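Local structure of isomaltodextranase (Arthrobacter globiformis, 5AWO) at residues 397-409 with 463-477. The protein hydrolyses (1->6)-alpha-D-glucosidic linkages in polysaccharides such as dextran, releasing successive isomaltose units from the non-reducing ends of the chains. Sequence-based numbering, arbitrary orientation.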
loop_
_atom_site.group_PDB
_atom_site.type_symbol
_atom_site.label_atom_id
_atom_site.label_comp_id
_atom_site.label_asym_id
_atom_site.label_seq_id
_atom_site.Cartn_x
_atom_site.Cartn_y
_atom_site.Cartn_z
ATOM N N ALA A 397 -10.354 1.026 11.305
ATOM C CA ALA A 397 -11.279 1.970 10.674
ATOM C C ALA A 397 -10.539 2.859 9.705
ATOM O O ALA A 397 -9.366 3.178 9.910
ATOM C CB ALA A 397 -11.982 2.843 11.706
ATOM N N GLY A 398 -11.229 3.226 8.633
ATOM C CA GLY A 398 -10.721 4.219 7.721
ATOM C C GLY A 398 -11.858 5.014 7.138
ATOM O O GLY A 398 -12.995 4.560 7.087
ATOM N N GLN A 399 -11.519 6.218 6.651
ATOM C CA GLN A 399 -12.511 7.130 6.127
ATOM C C GLN A 399 -12.408 7.235 4.650
ATOM O O GLN A 399 -11.303 7.298 4.087
ATOM C CB GLN A 399 -12.318 8.513 6.740
ATOM C CG GLN A 399 -13.472 9.452 6.469
ATOM C CD GLN A 399 -13.423 10.687 7.366
ATOM O OE1 GLN A 399 -12.362 11.096 7.885
ATOM N NE2 GLN A 399 -14.604 11.264 7.592
ATOM N N LEU A 400 -13.555 7.272 3.987
ATOM C CA LEU A 400 -13.628 7.464 2.573
ATOM C C LEU A 400 -13.682 8.966 2.240
ATOM O O LEU A 400 -14.068 9.766 3.098
ATOM C CB LEU A 400 -14.857 6.755 1.989
ATOM C CG LEU A 400 -14.951 5.210 1.986
ATOM C CD1 LEU A 400 -13.688 4.636 1.382
ATOM C CD2 LEU A 400 -15.190 4.621 3.350
ATOM N N PRO A 401 -13.361 9.297 0.990
ATOM C CA PRO A 401 -13.388 10.717 0.587
ATOM C C PRO A 401 -14.722 11.407 0.831
ATOM O O PRO A 401 -14.721 12.593 1.190
ATOM C CB PRO A 401 -13.013 10.652 -0.882
ATOM C CG PRO A 401 -12.120 9.443 -0.988
ATOM C CD PRO A 401 -12.803 8.449 -0.077
ATOM N N ASP A 402 -15.841 10.694 0.698
ATOM C CA ASP A 402 -17.158 11.304 0.967
ATOM C C ASP A 402 -17.511 11.454 2.449
ATOM O O ASP A 402 -18.635 11.882 2.794
ATOM C CB ASP A 402 -18.270 10.585 0.186
ATOM C CG ASP A 402 -18.602 9.199 0.728
ATOM O OD1 ASP A 402 -18.048 8.802 1.769
ATOM O OD2 ASP A 402 -19.441 8.534 0.102
ATOM N N GLY A 403 -16.589 11.093 3.345
ATOM C CA GLY A 403 -16.779 11.222 4.757
ATOM C C GLY A 403 -17.334 9.986 5.479
ATOM O O GLY A 403 -17.337 9.940 6.703
ATOM N N SER A 404 -17.819 9.011 4.711
ATOM C CA SER A 404 -18.247 7.739 5.303
ATOM C C SER A 404 -17.020 6.936 5.725
ATOM O O SER A 404 -15.903 7.323 5.426
ATOM C CB SER A 404 -19.109 6.937 4.342
ATOM O OG SER A 404 -18.436 6.560 3.163
ATOM N N TRP A 405 -17.262 5.820 6.403
ATOM C CA TRP A 405 -16.189 5.003 6.955
ATOM C C TRP A 405 -16.396 3.527 6.665
ATOM O O TRP A 405 -17.525 3.039 6.546
ATOM C CB TRP A 405 -16.167 5.149 8.464
ATOM C CG TRP A 405 -15.810 6.543 8.963
ATOM C CD1 TRP A 405 -16.573 7.693 8.869
ATOM C CD2 TRP A 405 -14.602 6.914 9.635
ATOM N NE1 TRP A 405 -15.887 8.737 9.442
ATOM C CE2 TRP A 405 -14.679 8.292 9.907
ATOM C CE3 TRP A 405 -13.438 6.220 10.012
ATOM C CZ2 TRP A 405 -13.658 8.981 10.560
ATOM C CZ3 TRP A 405 -12.422 6.921 10.672
ATOM C CH2 TRP A 405 -12.543 8.281 10.931
ATOM N N GLY A 406 -15.273 2.828 6.604
ATOM C CA GLY A 406 -15.247 1.378 6.734
ATOM C C GLY A 406 -14.730 1.035 8.125
ATOM O O GLY A 406 -13.687 1.550 8.544
ATOM N N VAL A 407 -15.455 0.177 8.854
ATOM C CA VAL A 407 -15.064 -0.249 10.188
ATOM C C VAL A 407 -15.038 -1.780 10.209
ATOM O O VAL A 407 -16.029 -2.415 9.826
ATOM C CB VAL A 407 -16.052 0.288 11.264
ATOM C CG1 VAL A 407 -15.719 -0.243 12.646
ATOM C CG2 VAL A 407 -16.104 1.818 11.224
ATOM N N ALA A 408 -13.922 -2.367 10.654
ATOM C CA ALA A 408 -13.772 -3.845 10.684
ATOM C C ALA A 408 -13.327 -4.314 12.051
ATOM O O ALA A 408 -12.463 -3.720 12.688
ATOM C CB ALA A 408 -12.802 -4.284 9.611
ATOM N N LEU A 409 -13.985 -5.383 12.526
ATOM C CA LEU A 409 -13.779 -5.921 13.852
ATOM C C LEU A 409 -13.392 -7.403 13.698
ATOM O O LEU A 409 -14.010 -8.109 12.895
ATOM C CB LEU A 409 -15.046 -5.808 14.674
ATOM C CG LEU A 409 -15.686 -4.428 14.774
ATOM C CD1 LEU A 409 -17.046 -4.503 15.440
ATOM C CD2 LEU A 409 -14.813 -3.435 15.499
ATOM N N PHE A 463 -18.343 -3.085 8.373
ATOM C CA PHE A 463 -19.484 -2.165 8.338
ATOM C C PHE A 463 -19.152 -0.963 7.468
ATOM O O PHE A 463 -18.008 -0.478 7.449
ATOM C CB PHE A 463 -19.816 -1.652 9.745
ATOM C CG PHE A 463 -20.099 -2.719 10.753
ATOM C CD1 PHE A 463 -21.399 -3.208 10.942
ATOM C CD2 PHE A 463 -19.067 -3.251 11.517
ATOM C CE1 PHE A 463 -21.655 -4.195 11.862
ATOM C CE2 PHE A 463 -19.323 -4.240 12.433
ATOM C CZ PHE A 463 -20.617 -4.695 12.618
ATOM N N ARG A 464 -20.169 -0.466 6.755
ATOM C CA ARG A 464 -20.118 0.907 6.220
ATOM C C ARG A 464 -20.828 1.773 7.236
ATOM O O ARG A 464 -21.986 1.498 7.571
ATOM C CB ARG A 464 -20.809 0.992 4.861
ATOM C CG ARG A 464 -20.930 2.416 4.291
ATOM C CD ARG A 464 -19.638 2.988 3.747
ATOM N NE ARG A 464 -19.261 2.345 2.507
ATOM C CZ ARG A 464 -18.675 2.926 1.457
ATOM N NH1 ARG A 464 -18.339 4.195 1.467
ATOM N NH2 ARG A 464 -18.383 2.207 0.405
ATOM N N VAL A 465 -20.147 2.818 7.717
ATOM C CA VAL A 465 -20.705 3.778 8.645
ATOM C C VAL A 465 -20.799 5.143 7.958
ATOM O O VAL A 465 -19.831 5.651 7.389
ATOM C CB VAL A 465 -19.855 3.877 9.919
ATOM C CG1 VAL A 465 -20.460 4.891 10.889
ATOM C CG2 VAL A 465 -19.708 2.497 10.573
ATOM N N THR A 466 -22.020 5.683 7.948
ATOM C CA THR A 466 -22.308 6.898 7.198
ATOM C C THR A 466 -22.864 7.976 8.141
ATOM O O THR A 466 -24.059 7.964 8.485
ATOM C CB THR A 466 -23.311 6.620 6.060
ATOM O OG1 THR A 466 -22.876 5.497 5.265
ATOM C CG2 THR A 466 -23.457 7.824 5.133
ATOM N N PRO A 467 -21.995 8.896 8.590
ATOM C CA PRO A 467 -22.436 10.039 9.390
ATOM C C PRO A 467 -23.464 10.870 8.628
ATOM O O PRO A 467 -23.309 11.070 7.429
ATOM C CB PRO A 467 -21.145 10.848 9.569
ATOM C CG PRO A 467 -20.071 9.804 9.543
ATOM C CD PRO A 467 -20.527 8.848 8.492
ATOM N N PRO A 468 -24.509 11.329 9.332
ATOM C CA PRO A 468 -25.353 12.374 8.739
ATOM C C PRO A 468 -24.570 13.682 8.669
ATOM O O PRO A 468 -23.661 13.900 9.475
ATOM C CB PRO A 468 -26.529 12.474 9.716
ATOM C CG PRO A 468 -25.996 12.031 11.014
ATOM C CD PRO A 468 -24.853 11.068 10.734
ATOM N N LYS A 469 -24.893 14.529 7.699
ATOM C CA LYS A 469 -24.218 15.821 7.544
ATOM C C LYS A 469 -25.202 16.976 7.716
ATOM O O LYS A 469 -26.122 17.123 6.919
ATOM C CB LYS A 469 -23.569 15.906 6.166
ATOM C CG LYS A 469 -22.469 14.876 5.952
ATOM C CD LYS A 469 -21.914 14.952 4.556
ATOM C CE LYS A 469 -20.797 13.943 4.351
ATOM N NZ LYS A 469 -20.072 14.204 3.080
ATOM N N MET A 470 -25.021 17.763 8.771
ATOM C CA MET A 470 -25.722 19.042 8.909
ATOM C C MET A 470 -25.062 20.035 7.958
ATOM O O MET A 470 -23.841 20.197 7.982
ATOM C CB MET A 470 -25.623 19.574 10.338
ATOM C CG MET A 470 -26.514 18.883 11.357
ATOM S SD MET A 470 -26.273 19.575 13.010
ATOM C CE MET A 470 -27.215 18.415 14.001
ATOM N N HIS A 471 -25.868 20.689 7.123
ATOM C CA HIS A 471 -25.379 21.671 6.133
ATOM C C HIS A 471 -24.073 21.277 5.416
ATOM O O HIS A 471 -23.218 22.124 5.127
ATOM C CB HIS A 471 -25.283 23.082 6.755
ATOM C CG HIS A 471 -25.073 23.091 8.241
ATOM N ND1 HIS A 471 -26.118 23.071 9.140
ATOM C CD2 HIS A 471 -23.940 23.134 8.983
ATOM C CE1 HIS A 471 -25.639 23.093 10.371
ATOM N NE2 HIS A 471 -24.320 23.129 10.303
ATOM N N GLY A 472 -23.938 19.988 5.111
ATOM C CA GLY A 472 -22.782 19.478 4.390
ATOM C C GLY A 472 -21.505 19.333 5.201
ATOM O O GLY A 472 -20.450 19.032 4.633
ATOM N N THR A 473 -21.586 19.527 6.514
ATOM C CA THR A 473 -20.393 19.486 7.365
ATOM C C THR A 473 -19.823 18.066 7.445
ATOM O O THR A 473 -20.474 17.161 7.958
ATOM C CB THR A 473 -20.685 19.986 8.782
ATOM O OG1 THR A 473 -21.057 21.371 8.731
ATOM C CG2 THR A 473 -19.464 19.846 9.677
ATOM N N THR A 474 -18.593 17.912 6.970
ATOM C CA THR A 474 -17.900 16.618 6.983
ATOM C C THR A 474 -16.623 16.739 7.814
ATOM O O THR A 474 -15.737 17.531 7.460
ATOM C CB THR A 474 -17.528 16.198 5.565
ATOM O OG1 THR A 474 -18.666 16.328 4.700
ATOM C CG2 THR A 474 -17.035 14.747 5.543
ATOM N N ARG A 475 -16.520 15.939 8.881
ATOM C CA ARG A 475 -15.316 15.899 9.716
ATOM C C ARG A 475 -14.382 14.730 9.324
ATOM O O ARG A 475 -14.822 13.583 9.257
ATOM C CB ARG A 475 -15.658 15.779 11.201
ATOM C CG ARG A 475 -14.447 15.737 12.122
ATOM C CD ARG A 475 -14.769 15.603 13.572
ATOM N NE ARG A 475 -15.477 16.792 14.080
ATOM C CZ ARG A 475 -15.862 16.952 15.342
ATOM N NH1 ARG A 475 -15.652 16.021 16.274
ATOM N NH2 ARG A 475 -16.514 18.075 15.683
ATOM N N TYR A 476 -13.105 15.060 9.165
ATOM C CA TYR A 476 -12.009 14.115 8.904
ATOM C C TYR A 476 -11.019 14.132 10.061
ATOM O O TYR A 476 -10.201 15.042 10.163
ATOM C CB TYR A 476 -11.293 14.489 7.618
ATOM C CG TYR A 476 -12.191 14.513 6.428
ATOM C CD1 TYR A 476 -12.985 15.623 6.155
ATOM C CD2 TYR A 476 -12.304 13.405 5.581
ATOM C CE1 TYR A 476 -13.816 15.646 5.051
ATOM C CE2 TYR A 476 -13.130 13.418 4.473
ATOM C CZ TYR A 476 -13.910 14.533 4.215
ATOM O OH TYR A 476 -14.723 14.520 3.101
ATOM N N PRO A 477 -11.060 13.114 10.944
ATOM C CA PRO A 477 -10.098 13.001 12.025
ATOM C C PRO A 477 -8.663 12.767 11.546
ATOM O O PRO A 477 -8.421 11.919 10.692
ATOM C CB PRO A 477 -10.595 11.784 12.807
ATOM C CG PRO A 477 -12.058 11.750 12.515
ATOM C CD PRO A 477 -12.119 12.089 11.079
HETATM O O HOH W 1 -9.620 11.195 8.213
HETATM O O HOH W 2 -17.854 6.311 -0.488
HETATM O O HOH W 3 -16.981 11.599 9.458
#
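The junction between the C-terminal beta-sandwich of this family 27 glycosidase and its carbohydrate-binding module is built around a beta hairpin, 397-409, whose type I turn L400-G403 is met by strand 473-477 and its connection to strand 463-466. W405 and V407 pair antiparallel with V465 and F463 through four backbone hydrogen bonds, among them W405 N to V465 O (2.8 Å). On the face carrying these four side chains, V407 CG2 meets V465 CG2.

Backbone carbonyls of a turn are commonly met by side-chain donors, and two are here. Y476 OH bonds P401 O (2.7 Å), which lies at the edge of the tyrosine ring; K469, stretched out beyond CG, sets NZ above the carbonyl plane of D402, 2.7 Å from its O. Just beyond the turn, R464, bent at chi2 and chi3, gives NH1 to S404 OG in the guanidinium plane, and its NH2 forms a salt bridge with D370.

Q399 projects with CG opposite the backbone N (chi1 -168°), and its NE2 donates almost straight (177°) to R475 O at 2.9 Å and also to G403 O, while water 1 joins OE1 to P477 O. The amide lies against the Y476 ring, planes 39° apart, with OE1 3.3 Å from CD2. Q399 CB lies over one face of the W405 indole, whose CZ2 edge meets P477 CD at 3.5 Å. An alanine here would keep that CB but would probably leave R475 O without its amide donor and open a gap beside Y476.

Around this joint, helix 362-370 packs on L400 and R464, strand 418-423 on V407 and L409, and strand 515-522 on P401 and Y476.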